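Bd3459 (Bdellovibrio bacteriovorus, PDB 5CEC) probably acts as a serine-type D-Ala-D-Ala carboxypeptidase or endopeptidase used by the predator and is bound by the ankyrin-repeat immunity protein Bd3460. Local coordinates at residues N42-M47 and F380-H385. The protein carries 1 engineered substitution. Sequence-based numbering, arbitrary orientation.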
loop_
_atom_site.group_PDB
_atom_site.type_symbol
_atom_site.label_atom_id
_atom_site.label_comp_id
_atom_site.label_asym_id
_atom_site.label_seq_id
_atom_site.Cartn_x
_atom_site.Cartn_y
_atom_site.Cartn_z
ATOM N N ASN A 42 -21.367 3.577 0.113
ATOM C CA ASN A 42 -21.935 3.127 -1.163
ATOM C C ASN A 42 -22.503 1.727 -0.969
ATOM O O ASN A 42 -23.686 1.509 -1.171
ATOM C CB ASN A 42 -20.884 3.138 -2.272
ATOM C CG ASN A 42 -20.608 4.517 -2.810
ATOM O OD1 ASN A 42 -21.481 5.383 -2.766
ATOM N ND2 ASN A 42 -19.372 4.740 -3.312
ATOM N N SER A 43 -21.660 0.780 -0.565
ATOM C CA SER A 43 -22.122 -0.571 -0.252
ATOM C C SER A 43 -21.147 -1.332 0.611
ATOM O O SER A 43 -19.949 -1.163 0.472
ATOM C CB SER A 43 -22.377 -1.370 -1.543
ATOM O OG SER A 43 -22.968 -2.623 -1.300
ATOM N N MET A 44 -21.688 -2.215 1.460
ATOM C CA MET A 44 -20.906 -3.212 2.184
ATOM C C MET A 44 -21.558 -4.551 2.029
ATOM O O MET A 44 -22.785 -4.695 2.115
ATOM C CB MET A 44 -20.783 -2.866 3.679
ATOM C CG MET A 44 -19.998 -3.882 4.481
ATOM S SD MET A 44 -19.684 -3.325 6.163
ATOM C CE MET A 44 -18.678 -4.670 6.774
ATOM N N CYS A 45 -20.719 -5.549 1.863
ATOM C CA CYS A 45 -21.208 -6.914 1.730
ATOM C C CYS A 45 -20.207 -7.874 2.412
ATOM O O CYS A 45 -19.056 -7.523 2.674
ATOM C CB CYS A 45 -21.530 -7.279 0.222
ATOM S SG CYS A 45 -20.096 -7.020 -0.856
ATOM N N HIS A 46 -20.660 -9.084 2.696
ATOM C CA HIS A 46 -19.829 -10.093 3.315
ATOM C C HIS A 46 -20.344 -11.504 3.015
ATOM O O HIS A 46 -21.497 -11.674 2.646
ATOM C CB HIS A 46 -19.738 -9.871 4.823
ATOM C CG HIS A 46 -20.995 -10.140 5.573
ATOM N ND1 HIS A 46 -21.985 -9.208 5.734
ATOM C CD2 HIS A 46 -21.428 -11.266 6.191
ATOM C CE1 HIS A 46 -22.956 -9.724 6.461
ATOM N NE2 HIS A 46 -22.653 -10.980 6.738
ATOM N N MET A 47 -19.504 -12.523 3.213
ATOM C CA MET A 47 -19.951 -13.903 3.045
ATOM C C MET A 47 -18.997 -14.785 3.832
ATOM O O MET A 47 -17.781 -14.644 3.678
ATOM C CB MET A 47 -19.931 -14.329 1.571
ATOM C CG MET A 47 -20.535 -15.704 1.337
ATOM S SD MET A 47 -20.421 -16.208 -0.372
ATOM C CE MET A 47 -18.691 -16.712 -0.297
ATOM N N PHE A 380 -15.163 -9.845 3.179
ATOM C CA PHE A 380 -15.904 -8.599 3.230
ATOM C C PHE A 380 -15.401 -7.623 2.189
ATOM O O PHE A 380 -14.267 -7.722 1.723
ATOM C CB PHE A 380 -15.768 -7.960 4.637
ATOM C CG PHE A 380 -14.420 -7.353 4.898
ATOM C CD1 PHE A 380 -14.161 -6.051 4.523
ATOM C CD2 PHE A 380 -13.380 -8.111 5.442
ATOM C CE1 PHE A 380 -12.902 -5.506 4.708
ATOM C CE2 PHE A 380 -12.132 -7.574 5.603
ATOM C CZ PHE A 380 -11.901 -6.277 5.244
ATOM N N ALA A 381 -16.255 -6.664 1.872
ATOM C CA ALA A 381 -15.863 -5.491 1.088
ATOM C C ALA A 381 -16.682 -4.304 1.523
ATOM O O ALA A 381 -17.898 -4.422 1.749
ATOM C CB ALA A 381 -15.972 -5.715 -0.396
ATOM N N VAL A 382 -15.997 -3.171 1.691
ATOM C CA VAL A 382 -16.650 -1.911 2.079
ATOM C C VAL A 382 -16.276 -0.841 1.071
ATOM O O VAL A 382 -15.083 -0.576 0.871
ATOM C CB VAL A 382 -16.223 -1.424 3.491
ATOM C CG1 VAL A 382 -17.084 -0.254 3.937
ATOM C CG2 VAL A 382 -16.267 -2.547 4.512
ATOM N N LEU A 383 -17.302 -0.265 0.435
ATOM C CA LEU A 383 -17.118 0.735 -0.606
ATOM C C LEU A 383 -17.740 2.021 -0.084
ATOM O O LEU A 383 -18.957 2.109 0.027
ATOM C CB LEU A 383 -17.753 0.303 -1.922
ATOM C CG LEU A 383 -17.342 -1.081 -2.427
ATOM C CD1 LEU A 383 -18.104 -1.409 -3.703
ATOM C CD2 LEU A 383 -15.865 -1.198 -2.658
ATOM N N MET A 384 -16.909 3.006 0.287
ATOM C CA MET A 384 -17.400 4.315 0.757
ATOM C C MET A 384 -17.289 5.319 -0.349
ATOM O O MET A 384 -16.393 5.258 -1.179
ATOM C CB MET A 384 -16.604 4.849 1.934
ATOM C CG MET A 384 -16.524 3.952 3.147
ATOM S SD MET A 384 -18.089 3.728 4.012
ATOM C CE MET A 384 -18.422 5.378 4.575
ATOM N N HIS A 385 -18.208 6.268 -0.281
ATOM C CA HIS A 385 -18.158 7.488 -1.044
ATOM C C HIS A 385 -17.442 8.598 -0.257
ATOM O O HIS A 385 -17.665 8.761 0.929
ATOM C CB HIS A 385 -19.585 7.948 -1.353
ATOM C CG HIS A 385 -19.609 9.307 -1.903
ATOM N ND1 HIS A 385 -19.307 9.561 -3.216
ATOM C CD2 HIS A 385 -19.708 10.510 -1.284
ATOM C CE1 HIS A 385 -19.249 10.879 -3.390
ATOM N NE2 HIS A 385 -19.486 11.461 -2.233
HETATM O O HOH W 1 -16.812 3.253 -3.489
HETATM O O HOH W 2 -18.473 7.231 -4.637
#
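A classic beta bulge opens the antiparallel pairing of 42-47 with 380-385, two neighbouring strands of the transpeptidase-domain sheet. N42 and S43 both face L383. The carbonyl oxygen of L383 accepts from N42 N at 2.8 Å and from S43 N at 3.1 Å, both in the carbonyl plane. Past the bulge the ladder is regular. L383 N donates to S43 O (2.8 Å), and C45 and A381 exchange a reciprocal pair of bonds. M44–V382 and H46–F380 are the non-hydrogen-bonded pairs. M44 CA also makes a CA-H...O contact to A381 O (3.3 Å).

On the face of M44 and V382, chi1 of 179° sets CG of M44 opposite the backbone N, and the extended chain carries SD to 3.9 Å from V382 CG2. M44 and F380 also touch helix 394-411. On the other face, C45 SG lies 4.3 Å from A381 CB and forms a disulfide with C307 in helix 307-322. This ties the sheet covalently to that helix. S43 OG and M44 N are hydrogen-bonded to D59 OD1 and OD2, respectively.

At the bulge, the N42 amide and the H385 ring are turned 60° apart, with N42 OD1 3.5 Å from H385 CB. N42 ND2 donates to two waters. One water bridges to M384 O; the other lies in the ring plane at H385 ND1 (2.9 Å). H385 NE2 is hydrogen-bonded to D387 OD2. An N-terminal strand paired with a strand from late in the chain, with helices on both sheet faces, is typical of the penicillin-binding protein and serine beta-lactamase fold.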